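Local coordinates for protein tyrocidine synthase 2 (Brevibacillus parabrevis, PDB 6TA8) that is a bacterial multidomain synthase, represented in this model by a two-lobed domain of the condensation family, at residues A293-V298 with L331-A336; G297-L302 with L379-S384; Q326-L331 with I358-L363; I383-L388 with L421-M426. All blocks are in the same frame, centred on the assembly; numbering follows the deposited sequence.

Contact 1: residues A293-V298 with L331-A336; sequences AHTNGV and LDMEKA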
loop_
_atom_site.group_PDB
_atom_site.type_symbol
_atom_site.label_atom_id
_atom_site.label_comp_id
_atom_site.label_asym_id
_atom_site.label_seq_id
_atom_site.Cartn_x
_atom_site.Cartn_y
_atom_site.Cartn_z
ATOM N N ALA A 293 -10.297 3.185 -23.504
ATOM C CA ALA A 293 -10.217 1.864 -24.110
ATOM C C ALA A 293 -11.491 1.469 -24.845
ATOM O O ALA A 293 -11.523 0.399 -25.462
ATOM C CB ALA A 293 -9.886 0.814 -23.045
ATOM N N HIS A 294 -12.531 2.303 -24.792
ATOM C CA HIS A 294 -13.802 2.042 -25.472
ATOM C C HIS A 294 -14.412 0.717 -25.018
ATOM O O HIS A 294 -14.745 -0.153 -25.825
ATOM C CB HIS A 294 -13.632 2.087 -26.993
ATOM C CG HIS A 294 -13.166 3.413 -27.506
ATOM N ND1 HIS A 294 -11.889 3.621 -27.981
ATOM C CD2 HIS A 294 -13.803 4.604 -27.608
ATOM C CE1 HIS A 294 -11.762 4.881 -28.358
ATOM N NE2 HIS A 294 -12.909 5.499 -28.142
ATOM N N THR A 295 -14.555 0.573 -23.707
ATOM C CA THR A 295 -15.166 -0.594 -23.087
ATOM C C THR A 295 -16.423 -0.172 -22.335
ATOM O O THR A 295 -16.785 1.007 -22.288
ATOM C CB THR A 295 -14.185 -1.289 -22.136
ATOM O OG1 THR A 295 -14.089 -0.540 -20.917
ATOM C CG2 THR A 295 -12.807 -1.399 -22.768
ATOM N N ASN A 296 -17.096 -1.160 -21.746
ATOM C CA ASN A 296 -18.207 -0.889 -20.844
ATOM C C ASN A 296 -18.134 -1.747 -19.587
ATOM O O ASN A 296 -19.097 -1.766 -18.810
ATOM C CB ASN A 296 -19.550 -1.099 -21.554
ATOM C CG ASN A 296 -19.895 0.043 -22.493
ATOM O OD1 ASN A 296 -20.035 1.190 -22.069
ATOM N ND2 ASN A 296 -20.033 -0.266 -23.776
ATOM N N GLY A 297 -17.026 -2.450 -19.367
ATOM C CA GLY A 297 -16.824 -3.239 -18.170
ATOM C C GLY A 297 -15.354 -3.514 -17.927
ATOM O O GLY A 297 -14.661 -4.029 -18.810
ATOM N N VAL A 298 -14.864 -3.166 -16.741
ATOM C CA VAL A 298 -13.462 -3.357 -16.389
ATOM C C VAL A 298 -13.391 -3.911 -14.972
ATOM O O VAL A 298 -14.165 -3.512 -14.096
ATOM C CB VAL A 298 -12.656 -2.044 -16.524
ATOM C CG1 VAL A 298 -13.216 -0.959 -15.610
ATOM C CG2 VAL A 298 -11.179 -2.284 -16.247
ATOM N N LEU A 331 -16.627 -2.752 -12.381
ATOM C CA LEU A 331 -17.257 -1.485 -12.719
ATOM C C LEU A 331 -18.131 -1.646 -13.956
ATOM O O LEU A 331 -17.818 -2.419 -14.865
ATOM C CB LEU A 331 -16.202 -0.404 -12.960
ATOM C CG LEU A 331 -15.206 -0.174 -11.822
ATOM C CD1 LEU A 331 -14.171 0.867 -12.218
ATOM C CD2 LEU A 331 -15.935 0.242 -10.555
ATOM N N ASP A 332 -19.237 -0.905 -13.983
ATOM C CA ASP A 332 -20.214 -0.984 -15.061
ATOM C C ASP A 332 -20.341 0.382 -15.720
ATOM O O ASP A 332 -20.715 1.360 -15.063
ATOM C CB ASP A 332 -21.572 -1.456 -14.538
ATOM C CG ASP A 332 -22.435 -2.074 -15.625
ATOM O OD1 ASP A 332 -21.936 -2.258 -16.755
ATOM O OD2 ASP A 332 -23.615 -2.376 -15.348
ATOM N N MET A 333 -20.028 0.445 -17.014
ATOM C CA MET A 333 -20.157 1.663 -17.804
ATOM C C MET A 333 -21.313 1.569 -18.797
ATOM O O MET A 333 -21.274 2.190 -19.860
ATOM C CB MET A 333 -18.851 1.968 -18.536
ATOM C CG MET A 333 -17.734 2.473 -17.639
ATOM S SD MET A 333 -16.968 1.170 -16.655
ATOM C CE MET A 333 -15.916 0.390 -17.875
ATOM N N GLU A 334 -22.349 0.800 -18.447
ATOM C CA GLU A 334 -23.440 0.532 -19.382
ATOM C C GLU A 334 -24.101 1.818 -19.863
ATOM O O GLU A 334 -24.426 1.951 -21.049
ATOM C CB GLU A 334 -24.470 -0.387 -18.726
ATOM C CG GLU A 334 -25.693 -0.677 -19.581
ATOM C CD GLU A 334 -26.723 -1.520 -18.854
ATOM O OE1 GLU A 334 -26.523 -1.799 -17.652
ATOM O OE2 GLU A 334 -27.732 -1.904 -19.483
ATOM N N LYS A 335 -24.308 2.776 -18.963
ATOM C CA LYS A 335 -24.946 4.047 -19.310
ATOM C C LYS A 335 -24.208 5.160 -18.569
ATOM O O LYS A 335 -24.503 5.440 -17.402
ATOM C CB LYS A 335 -26.432 4.029 -18.965
ATOM C CG LYS A 335 -27.287 4.929 -19.842
ATOM C CD LYS A 335 -27.809 4.189 -21.066
ATOM C CE LYS A 335 -29.288 3.856 -20.929
ATOM N NZ LYS A 335 -29.823 3.165 -22.137
ATOM N N ALA A 336 -23.257 5.795 -19.255
ATOM C CA ALA A 336 -22.402 6.816 -18.661
ATOM C C ALA A 336 -22.971 8.224 -18.767
ATOM O O ALA A 336 -22.382 9.157 -18.209
ATOM C CB ALA A 336 -21.017 6.788 -19.318
#

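Contact 2: residues G297-L302 with L379-S384; sequences GVVINL and LRPEIS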
loop_
_atom_site.group_PDB
_atom_site.type_symbol
_atom_site.label_atom_id
_atom_site.label_comp_id
_atom_site.label_asym_id
_atom_site.label_seq_id
_atom_site.Cartn_x
_atom_site.Cartn_y
_atom_site.Cartn_z
ATOM N N GLY A 297 -17.026 -2.450 -19.367
ATOM C CA GLY A 297 -16.824 -3.239 -18.170
ATOM C C GLY A 297 -15.354 -3.514 -17.927
ATOM O O GLY A 297 -14.661 -4.029 -18.810
ATOM N N VAL A 298 -14.864 -3.166 -16.741
ATOM C CA VAL A 298 -13.462 -3.357 -16.389
ATOM C C VAL A 298 -13.391 -3.911 -14.972
ATOM O O VAL A 298 -14.165 -3.512 -14.096
ATOM C CB VAL A 298 -12.656 -2.044 -16.524
ATOM C CG1 VAL A 298 -13.216 -0.959 -15.610
ATOM C CG2 VAL A 298 -11.179 -2.284 -16.247
ATOM N N VAL A 299 -12.475 -4.851 -14.755
ATOM C CA VAL A 299 -12.263 -5.465 -13.450
ATOM C C VAL A 299 -11.021 -4.841 -12.832
ATOM O O VAL A 299 -9.923 -4.933 -13.395
ATOM C CB VAL A 299 -12.120 -6.991 -13.563
ATOM C CG1 VAL A 299 -11.882 -7.602 -12.193
ATOM C CG2 VAL A 299 -13.359 -7.592 -14.212
ATOM N N ILE A 300 -11.191 -4.206 -11.675
ATOM C CA ILE A 300 -10.119 -3.497 -10.987
ATOM C C ILE A 300 -9.701 -4.302 -9.764
ATOM O O ILE A 300 -10.542 -4.902 -9.085
ATOM C CB ILE A 300 -10.559 -2.076 -10.582
ATOM C CG1 ILE A 300 -11.196 -1.354 -11.771
ATOM C CG2 ILE A 300 -9.382 -1.276 -10.042
ATOM C CD1 ILE A 300 -10.216 -0.997 -12.864
ATOM N N ASN A 301 -8.397 -4.313 -9.488
ATOM C CA ASN A 301 -7.851 -4.952 -8.290
ATOM C C ASN A 301 -7.700 -3.876 -7.223
ATOM O O ASN A 301 -6.653 -3.241 -7.088
ATOM C CB ASN A 301 -6.526 -5.637 -8.601
ATOM C CG ASN A 301 -6.001 -6.456 -7.436
ATOM O OD1 ASN A 301 -5.649 -5.914 -6.388
ATOM N ND2 ASN A 301 -5.936 -7.770 -7.619
ATOM N N LEU A 302 -8.764 -3.667 -6.452
ATOM C CA LEU A 302 -8.764 -2.632 -5.429
ATOM C C LEU A 302 -8.169 -3.164 -4.132
ATOM O O LEU A 302 -8.402 -4.315 -3.750
ATOM C CB LEU A 302 -10.185 -2.118 -5.193
ATOM C CG LEU A 302 -10.343 -0.980 -4.182
ATOM C CD1 LEU A 302 -9.991 0.359 -4.806
ATOM C CD2 LEU A 302 -11.758 -0.942 -3.643
ATOM N N LEU A 379 -11.421 -14.300 -11.959
ATOM C CA LEU A 379 -11.234 -12.899 -12.315
ATOM C C LEU A 379 -9.756 -12.533 -12.238
ATOM O O LEU A 379 -9.130 -12.660 -11.180
ATOM C CB LEU A 379 -12.059 -12.005 -11.392
ATOM C CG LEU A 379 -13.432 -11.553 -11.894
ATOM C CD1 LEU A 379 -14.290 -12.744 -12.284
ATOM C CD2 LEU A 379 -14.129 -10.713 -10.836
ATOM N N ARG A 380 -9.195 -12.083 -13.363
ATOM C CA ARG A 380 -7.806 -11.639 -13.438
ATOM C C ARG A 380 -7.781 -10.151 -13.757
ATOM O O ARG A 380 -7.732 -9.764 -14.935
ATOM C CB ARG A 380 -7.028 -12.432 -14.491
ATOM C CG ARG A 380 -7.228 -13.930 -14.409
ATOM C CD ARG A 380 -6.247 -14.553 -13.425
ATOM N NE ARG A 380 -6.690 -15.872 -12.989
ATOM C CZ ARG A 380 -7.602 -16.084 -12.046
ATOM N NH1 ARG A 380 -7.942 -17.324 -11.725
ATOM N NH2 ARG A 380 -8.174 -15.064 -11.422
ATOM N N PRO A 381 -7.817 -9.279 -12.752
ATOM C CA PRO A 381 -7.800 -7.841 -13.031
ATOM C C PRO A 381 -6.441 -7.400 -13.550
ATOM O O PRO A 381 -5.399 -7.906 -13.126
ATOM C CB PRO A 381 -8.111 -7.204 -11.668
ATOM C CG PRO A 381 -8.606 -8.323 -10.799
ATOM C CD PRO A 381 -7.940 -9.560 -11.313
ATOM N N GLU A 382 -6.462 -6.451 -14.486
ATOM C CA GLU A 382 -5.243 -5.898 -15.054
ATOM C C GLU A 382 -4.939 -4.489 -14.567
ATOM O O GLU A 382 -3.852 -3.975 -14.855
ATOM C CB GLU A 382 -5.318 -5.904 -16.588
ATOM C CG GLU A 382 -5.010 -7.256 -17.210
ATOM C CD GLU A 382 -5.349 -7.315 -18.686
ATOM O OE1 GLU A 382 -6.356 -6.697 -19.090
ATOM O OE2 GLU A 382 -4.608 -7.980 -19.441
ATOM N N ILE A 383 -5.859 -3.857 -13.843
ATOM C CA ILE A 383 -5.642 -2.547 -13.246
ATOM C C ILE A 383 -5.714 -2.691 -11.733
ATOM O O ILE A 383 -6.595 -3.382 -11.209
ATOM C CB ILE A 383 -6.672 -1.511 -13.740
ATOM C CG1 ILE A 383 -6.746 -1.510 -15.267
ATOM C CG2 ILE A 383 -6.330 -0.124 -13.219
ATOM C CD1 ILE A 383 -7.791 -0.565 -15.816
ATOM N N SER A 384 -4.787 -2.044 -11.037
ATOM C CA SER A 384 -4.763 -2.019 -9.582
ATOM C C SER A 384 -4.998 -0.594 -9.104
ATOM O O SER A 384 -4.373 0.345 -9.608
ATOM C CB SER A 384 -3.432 -2.550 -9.043
ATOM O OG SER A 384 -3.426 -2.563 -7.626
#

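Contact 3: residues Q326-L331 with I358-L363; sequences QYPVVL and IGYEIL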
loop_
_atom_site.group_PDB
_atom_site.type_symbol
_atom_site.label_atom_id
_atom_site.label_comp_id
_atom_site.label_asym_id
_atom_site.label_seq_id
_atom_site.Cartn_x
_atom_site.Cartn_y
_atom_site.Cartn_z
ATOM N N GLN A 326 -6.627 -7.583 -1.061
ATOM C CA GLN A 326 -6.905 -7.381 -2.474
ATOM C C GLN A 326 -8.162 -8.142 -2.868
ATOM O O GLN A 326 -8.373 -9.280 -2.436
ATOM C CB GLN A 326 -5.725 -7.834 -3.339
ATOM C CG GLN A 326 -4.485 -6.964 -3.204
ATOM C CD GLN A 326 -3.297 -7.519 -3.965
ATOM O OE1 GLN A 326 -3.177 -8.729 -4.156
ATOM N NE2 GLN A 326 -2.409 -6.634 -4.404
ATOM N N TYR A 327 -8.999 -7.507 -3.693
ATOM C CA TYR A 327 -10.241 -8.123 -4.133
ATOM C C TYR A 327 -10.704 -7.442 -5.407
ATOM O O TYR A 327 -10.587 -6.215 -5.513
ATOM C CB TYR A 327 -11.329 -8.029 -3.056
ATOM C CG TYR A 327 -11.618 -6.626 -2.570
ATOM C CD1 TYR A 327 -10.793 -6.010 -1.639
ATOM C CD2 TYR A 327 -12.725 -5.925 -3.029
ATOM C CE1 TYR A 327 -11.052 -4.733 -1.189
ATOM C CE2 TYR A 327 -12.995 -4.644 -2.580
ATOM C CZ TYR A 327 -12.155 -4.055 -1.660
ATOM O OH TYR A 327 -12.414 -2.784 -1.204
ATOM N N PRO A 328 -11.229 -8.186 -6.378
ATOM C CA PRO A 328 -11.653 -7.564 -7.637
ATOM C C PRO A 328 -12.985 -6.841 -7.501
ATOM O O PRO A 328 -13.902 -7.296 -6.812
ATOM C CB PRO A 328 -11.764 -8.757 -8.593
ATOM C CG PRO A 328 -12.095 -9.906 -7.706
ATOM C CD PRO A 328 -11.386 -9.651 -6.400
ATOM N N VAL A 329 -13.080 -5.697 -8.174
ATOM C CA VAL A 329 -14.296 -4.896 -8.236
ATOM C C VAL A 329 -14.682 -4.748 -9.700
ATOM O O VAL A 329 -13.828 -4.444 -10.544
ATOM C CB VAL A 329 -14.106 -3.520 -7.571
ATOM C CG1 VAL A 329 -15.333 -2.644 -7.786
ATOM C CG2 VAL A 329 -13.816 -3.683 -6.087
ATOM N N VAL A 330 -15.958 -4.968 -10.003
ATOM C CA VAL A 330 -16.462 -4.951 -11.371
ATOM C C VAL A 330 -17.211 -3.644 -11.586
ATOM O O VAL A 330 -18.303 -3.442 -11.043
ATOM C CB VAL A 330 -17.359 -6.163 -11.652
ATOM C CG1 VAL A 330 -17.910 -6.101 -13.069
ATOM C CG2 VAL A 330 -16.580 -7.446 -11.432
ATOM N N LEU A 331 -16.627 -2.752 -12.381
ATOM C CA LEU A 331 -17.257 -1.485 -12.719
ATOM C C LEU A 331 -18.131 -1.646 -13.956
ATOM O O LEU A 331 -17.818 -2.419 -14.865
ATOM C CB LEU A 331 -16.202 -0.404 -12.960
ATOM C CG LEU A 331 -15.206 -0.174 -11.822
ATOM C CD1 LEU A 331 -14.171 0.867 -12.218
ATOM C CD2 LEU A 331 -15.935 0.242 -10.555
ATOM N N ILE A 358 -12.295 -8.331 2.355
ATOM C CA ILE A 358 -11.208 -9.009 3.055
ATOM C C ILE A 358 -11.310 -10.520 2.884
ATOM O O ILE A 358 -10.292 -11.223 2.893
ATOM C CB ILE A 358 -11.192 -8.606 4.543
ATOM C CG1 ILE A 358 -9.959 -9.182 5.247
ATOM C CG2 ILE A 358 -12.464 -9.065 5.244
ATOM C CD1 ILE A 358 -9.929 -8.927 6.739
ATOM N N GLY A 359 -12.522 -11.044 2.702
ATOM C CA GLY A 359 -12.716 -12.480 2.640
ATOM C C GLY A 359 -12.387 -13.134 1.317
ATOM O O GLY A 359 -12.395 -14.366 1.243
ATOM N N TYR A 360 -12.091 -12.353 0.276
ATOM C CA TYR A 360 -11.855 -12.938 -1.043
ATOM C C TYR A 360 -10.612 -13.820 -1.044
ATOM O O TYR A 360 -10.695 -15.033 -1.268
ATOM C CB TYR A 360 -11.733 -11.838 -2.100
ATOM C CG TYR A 360 -11.590 -12.384 -3.504
ATOM C CD1 TYR A 360 -12.705 -12.777 -4.230
ATOM C CD2 TYR A 360 -10.341 -12.516 -4.100
ATOM C CE1 TYR A 360 -12.585 -13.281 -5.510
ATOM C CE2 TYR A 360 -10.211 -13.021 -5.381
ATOM C CZ TYR A 360 -11.338 -13.402 -6.082
ATOM O OH TYR A 360 -11.221 -13.905 -7.357
ATOM N N GLU A 361 -9.442 -13.223 -0.802
ATOM C CA GLU A 361 -8.198 -13.979 -0.860
ATOM C C GLU A 361 -8.002 -14.884 0.349
ATOM O O GLU A 361 -7.176 -15.802 0.289
ATOM C CB GLU A 361 -7.007 -13.033 -1.003
ATOM C CG GLU A 361 -6.824 -12.501 -2.416
ATOM C CD GLU A 361 -5.798 -13.287 -3.205
ATOM O OE1 GLU A 361 -4.831 -13.790 -2.596
ATOM O OE2 GLU A 361 -5.966 -13.418 -4.435
ATOM N N ILE A 362 -8.742 -14.658 1.437
ATOM C CA ILE A 362 -8.745 -15.624 2.531
ATOM C C ILE A 362 -9.359 -16.936 2.069
ATOM O O ILE A 362 -8.945 -18.016 2.505
ATOM C CB ILE A 362 -9.487 -15.052 3.755
ATOM C CG1 ILE A 362 -8.845 -13.744 4.215
ATOM C CG2 ILE A 362 -9.493 -16.048 4.900
ATOM C CD1 ILE A 362 -9.499 -13.152 5.445
ATOM N N LEU A 363 -10.340 -16.866 1.166
ATOM C CA LEU A 363 -11.015 -18.066 0.689
ATOM C C LEU A 363 -10.155 -18.885 -0.265
ATOM O O LEU A 363 -10.398 -20.088 -0.416
ATOM C CB LEU A 363 -12.332 -17.689 0.004
ATOM C CG LEU A 363 -13.512 -17.339 0.914
ATOM C CD1 LEU A 363 -14.619 -16.652 0.125
ATOM C CD2 LEU A 363 -14.042 -18.580 1.616
#

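Contact 4: residues I383-L388 with L421-M426; sequences ISFNYL and LDISAM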
loop_
_atom_site.group_PDB
_atom_site.type_symbol
_atom_site.label_atom_id
_atom_site.label_comp_id
_atom_site.label_asym_id
_atom_site.label_seq_id
_atom_site.Cartn_x
_atom_site.Cartn_y
_atom_site.Cartn_z
ATOM N N ILE A 383 -5.859 -3.857 -13.843
ATOM C CA ILE A 383 -5.642 -2.547 -13.246
ATOM C C ILE A 383 -5.714 -2.691 -11.733
ATOM O O ILE A 383 -6.595 -3.382 -11.209
ATOM C CB ILE A 383 -6.672 -1.511 -13.740
ATOM C CG1 ILE A 383 -6.746 -1.510 -15.267
ATOM C CG2 ILE A 383 -6.330 -0.124 -13.219
ATOM C CD1 ILE A 383 -7.791 -0.565 -15.816
ATOM N N SER A 384 -4.787 -2.044 -11.037
ATOM C CA SER A 384 -4.763 -2.019 -9.582
ATOM C C SER A 384 -4.998 -0.594 -9.104
ATOM O O SER A 384 -4.373 0.345 -9.608
ATOM C CB SER A 384 -3.432 -2.550 -9.043
ATOM O OG SER A 384 -3.426 -2.563 -7.626
ATOM N N PHE A 385 -5.901 -0.436 -8.140
ATOM C CA PHE A 385 -6.208 0.858 -7.550
ATOM C C PHE A 385 -5.954 0.811 -6.051
ATOM O O PHE A 385 -6.198 -0.211 -5.401
ATOM C CB PHE A 385 -7.659 1.269 -7.822
ATOM C CG PHE A 385 -7.945 2.714 -7.524
ATOM C CD1 PHE A 385 -7.728 3.689 -8.482
ATOM C CD2 PHE A 385 -8.425 3.098 -6.282
ATOM C CE1 PHE A 385 -7.989 5.018 -8.210
ATOM C CE2 PHE A 385 -8.687 4.425 -6.003
ATOM C CZ PHE A 385 -8.469 5.386 -6.969
ATOM N N ASN A 386 -5.465 1.923 -5.508
ATOM C CA ASN A 386 -5.147 2.016 -4.086
ATOM C C ASN A 386 -5.199 3.478 -3.674
ATOM O O ASN A 386 -4.452 4.299 -4.212
ATOM C CB ASN A 386 -3.767 1.422 -3.789
ATOM C CG ASN A 386 -3.408 1.489 -2.316
ATOM O OD1 ASN A 386 -4.284 1.556 -1.454
ATOM N ND2 ASN A 386 -2.114 1.469 -2.022
ATOM N N TYR A 387 -6.075 3.796 -2.726
ATOM C CA TYR A 387 -6.186 5.138 -2.170
ATOM C C TYR A 387 -5.446 5.179 -0.840
ATOM O O TYR A 387 -5.804 4.455 0.096
ATOM C CB TYR A 387 -7.647 5.542 -1.988
ATOM C CG TYR A 387 -7.818 6.894 -1.336
ATOM C CD1 TYR A 387 -7.419 8.053 -1.987
ATOM C CD2 TYR A 387 -8.371 7.011 -0.068
ATOM C CE1 TYR A 387 -7.569 9.292 -1.397
ATOM C CE2 TYR A 387 -8.525 8.246 0.532
ATOM C CZ TYR A 387 -8.122 9.384 -0.136
ATOM O OH TYR A 387 -8.274 10.617 0.455
ATOM N N LEU A 388 -4.421 6.026 -0.756
ATOM C CA LEU A 388 -3.555 6.069 0.414
ATOM C C LEU A 388 -4.051 7.014 1.500
ATOM O O LEU A 388 -3.582 6.922 2.640
ATOM C CB LEU A 388 -2.137 6.475 -0.000
ATOM C CG LEU A 388 -1.452 5.558 -1.017
ATOM C CD1 LEU A 388 -0.488 6.344 -1.891
ATOM C CD2 LEU A 388 -0.733 4.414 -0.315
ATOM N N LEU A 421 -1.498 -1.874 -15.112
ATOM C CA LEU A 421 -1.552 -0.472 -14.720
ATOM C C LEU A 421 -1.738 -0.385 -13.214
ATOM O O LEU A 421 -2.658 -0.999 -12.667
ATOM C CB LEU A 421 -2.694 0.265 -15.431
ATOM C CG LEU A 421 -2.597 0.463 -16.944
ATOM C CD1 LEU A 421 -3.881 1.078 -17.478
ATOM C CD2 LEU A 421 -1.393 1.322 -17.305
ATOM N N ASP A 422 -0.868 0.371 -12.552
ATOM C CA ASP A 422 -0.985 0.642 -11.124
ATOM C C ASP A 422 -1.408 2.093 -10.940
ATOM O O ASP A 422 -0.661 3.010 -11.294
ATOM C CB ASP A 422 0.330 0.371 -10.395
ATOM C CG ASP A 422 0.286 0.801 -8.940
ATOM O OD1 ASP A 422 1.365 0.961 -8.331
ATOM O OD2 ASP A 422 -0.831 0.982 -8.404
ATOM N N ILE A 423 -2.599 2.293 -10.388
ATOM C CA ILE A 423 -3.169 3.620 -10.195
ATOM C C ILE A 423 -3.257 3.875 -8.696
ATOM O O ILE A 423 -4.013 3.202 -7.983
ATOM C CB ILE A 423 -4.543 3.753 -10.865
ATOM C CG1 ILE A 423 -4.424 3.474 -12.365
ATOM C CG2 ILE A 423 -5.125 5.135 -10.618
ATOM C CD1 ILE A 423 -5.737 3.559 -13.107
ATOM N N SER A 424 -2.485 4.844 -8.217
ATOM C CA SER A 424 -2.479 5.232 -6.816
ATOM C C SER A 424 -3.162 6.583 -6.647
ATOM O O SER A 424 -3.307 7.357 -7.597
ATOM C CB SER A 424 -1.049 5.292 -6.267
ATOM O OG SER A 424 -0.454 4.006 -6.255
ATOM N N ALA A 425 -3.586 6.856 -5.416
ATOM C CA ALA A 425 -4.298 8.091 -5.107
ATOM C C ALA A 425 -3.939 8.519 -3.695
ATOM O O ALA A 425 -4.146 7.758 -2.745
ATOM C CB ALA A 425 -5.811 7.905 -5.247
ATOM N N MET A 426 -3.404 9.730 -3.559
ATOM C CA MET A 426 -3.034 10.263 -2.259
ATOM C C MET A 426 -3.250 11.767 -2.265
ATOM O O MET A 426 -3.219 12.411 -3.318
ATOM C CB MET A 426 -1.578 9.935 -1.904
ATOM C CG MET A 426 -0.552 10.627 -2.788
ATOM S SD MET A 426 1.148 10.235 -2.329
ATOM C CE MET A 426 1.177 10.781 -0.623
#

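Contact 1: residues A293-V298 with L331-A336
M333 folds back over the chain at N296 and G297, and its methyl end meets T295, G297 and V298. CG stands anti to its own carbonyl carbon (chi1 -73°), and bends of the same sense at chi2 and chi3 curl the thioether into a hook. The methyl CE therefore settles over the peptide link, 3.4 Å from G297 N, and continues to V298 CG1 at 3.8 Å. A methionine suits this place because its flexible, unbranched chain can follow a bent backbone. T295 runs alongside it, pointing the same way, and its OG1 lies 3.7 Å from M333 CE. That hydroxyl is buried here with no polar partner in the model. V298 presents CG1, the branch lodged between its backbone N and carbonyl carbon, to CD1 of L331 at 4.0 Å, the two side chains lying side by side. Two backbone bonds hold the pair together: M333 N donates to N296 O at 3.0 Å, and L331 N to V298 O at 3.1 Å. G297 adds a CA-H...O contact to L331 O. N296, a polar residue in the exposed loop before the strand, directs its amide OD1 to the amino group of K290. The segments lie where strands 297-304 and 325-332, antiparallel neighbours, meet their loops; the latter is an outermost strand of a six-stranded sheet. Helix 277-293 leads into this end and also backs it: T295 rests on V289, and M333 and A336 touch K290.

Contact 2: residues G297-L302 with L379-S384
The ring of P381 lies against V299, with its CG 3.6 Å from V299 CG1 and its CB 3.4 Å from V299 O. V299 offers that branch because CG1 extends anti to the backbone N (chi1 179°), toward the incoming chain; the same methyl reaches L379 CD2 farther along. Proline fits as a compact apolar block, and its CB also touches the backbone at N301. On the other face I300 turns its chain at chi2 (-70°), which carries CD1 to I383 CB at 3.7 Å. I383 sends its own CD1 across V298, meeting CG2 at 3.8 Å with the side chains at about a right angle. Valine and isoleucine, branched at CB, suit an extended strand and fill the face with methyl groups. Between these layers the backbones join: N301 N donates to I383 O at 2.7 Å in a nearly straight bond, and S384 OG gives a weak one to N301 O at 3.3 Å. Here strands 297-304 and 383-390 begin to run as parallel neighbours within the mixed sheet of one lobe of the condensation domain, a chloramphenicol acetyltransferase-like fold. The strand pairing is carried onward when N301 also bonds through its backbone to F385. Beside V299 lies P328 of strand 325-332, and I300 touches L331 of the same strand, so strand 297-304 has 383-390 on one flank and 325-332 on the other. L379 is placed in turn by L227 and E228 of helix 221-229, while I383 leans on L236 and the side chains of N301 and S384 both touch F419.

Contact 3: residues Q326-L331 with I358-L363
Y360 meets strand 326-331 from its first carbon to its hydroxyl. Its CB abuts CB of Y327 at 3.9 Å, where the two tyrosines part company, since the Y327 ring leads away from the helix. With CG of Y360 anti to the backbone N (chi1 -176°), the ring is swung over the strand at P328. CD2 comes within 4.1 Å of Q326 O. Over the middle of the ring sits P328 CD, 3.6 Å from the centroid and 7° off the normal, a CH-pi contact. Proline suits this position because the CD hydrogens, next to the ring nitrogen, are somewhat polarised and the flat aromatic can cover them. Toward the tip, P328 CG approaches CZ at 3.9 Å and the hydroxyl OH at 4.1 Å. That hydroxyl makes a weak hydrogen bond to E228, and W224 and F377 pack edge-to-face with the ring, so tyrosine serves both aromatic and polar surroundings. Next to it, E361 lays its CG against Q326 O at 3.6 Å; a bend at chi2 then turns the carboxylate to its salt bridge with R364. The axes of the short segments 359-363 and 326-331 approach to 7.3 Å, with 114° between their directions, placing the start of helix 359-365 across strand 325-332. The result is a proline-aromatic CH-pi contact joining a short crossing helix to an outermost strand of a mixed sheet.

Contact 4: residues I383-L388 with L421-M426
Two parallel strands, 383-390 and 421-428, form the middle of the six-stranded mixed sheet, and I383-L388 and L421-M426 pair in register. S384 bonds to the neighbouring strand through both its N, to L421 O at 2.9 Å, and its O, from I423 N at 2.7 Å. N386 continues the pattern through I423 O and, weakly, A425 N, before L388 N closes it on A425 O at 2.7 Å. The axes of the short segments make 15°, in keeping with the twist of a beta sheet. On the apolar face I423 is wedged between neighbours: CD1 meets I383 CG2 at 3.7 Å, while CG2 lies 3.7 Å from F385 CD1. Placing CG anti to the backbone N (chi1 -167°) lets the F385 ring reach toward the neighbouring strand, its CZ ending 4.0 Å from A425 CB. A425, with a methyl alone, lets two aromatic rings approach it, since Y387 also brings its edge to that methyl, CD1 at 3.6 Å with CB in the ring plane. Helix 277-293 covers this face through L285, which touches F385 and I423, and helix 445-466 through Y455 and L451. The reverse face carries S384, D422, N386 and S424; the last three are partly exposed, whereas S384 is buried. L388 CD1 rests on M426 CB. Helices packed on the apolar face of a mixed sheet build the lobes of the chloramphenicol acetyltransferase-like condensation fold.

Following the chain, the end of helix 277-293 and the start of strand 297-304 open contact 1, and the strand opens contact 2. Contact 1 closes first, when strand 325-332 returns antiparallel beside it. Contact 3 starts on that returning strand and ends on helix 359-365, so its span crosses that of contact 1 at L331. Contact 2 closes later, at 379-384, enclosing the whole of contact 3 in its loop. Contact 4 begins where contact 2 ends, sharing I383 and S384, and closes at 421-426 after an excursion in which strand 401-402 joins the other lobe's sheet. Together contacts 1, 2 and 4 join four adjacent strands of one sheet, while contact 3 lays a helix across one of its outermost strands.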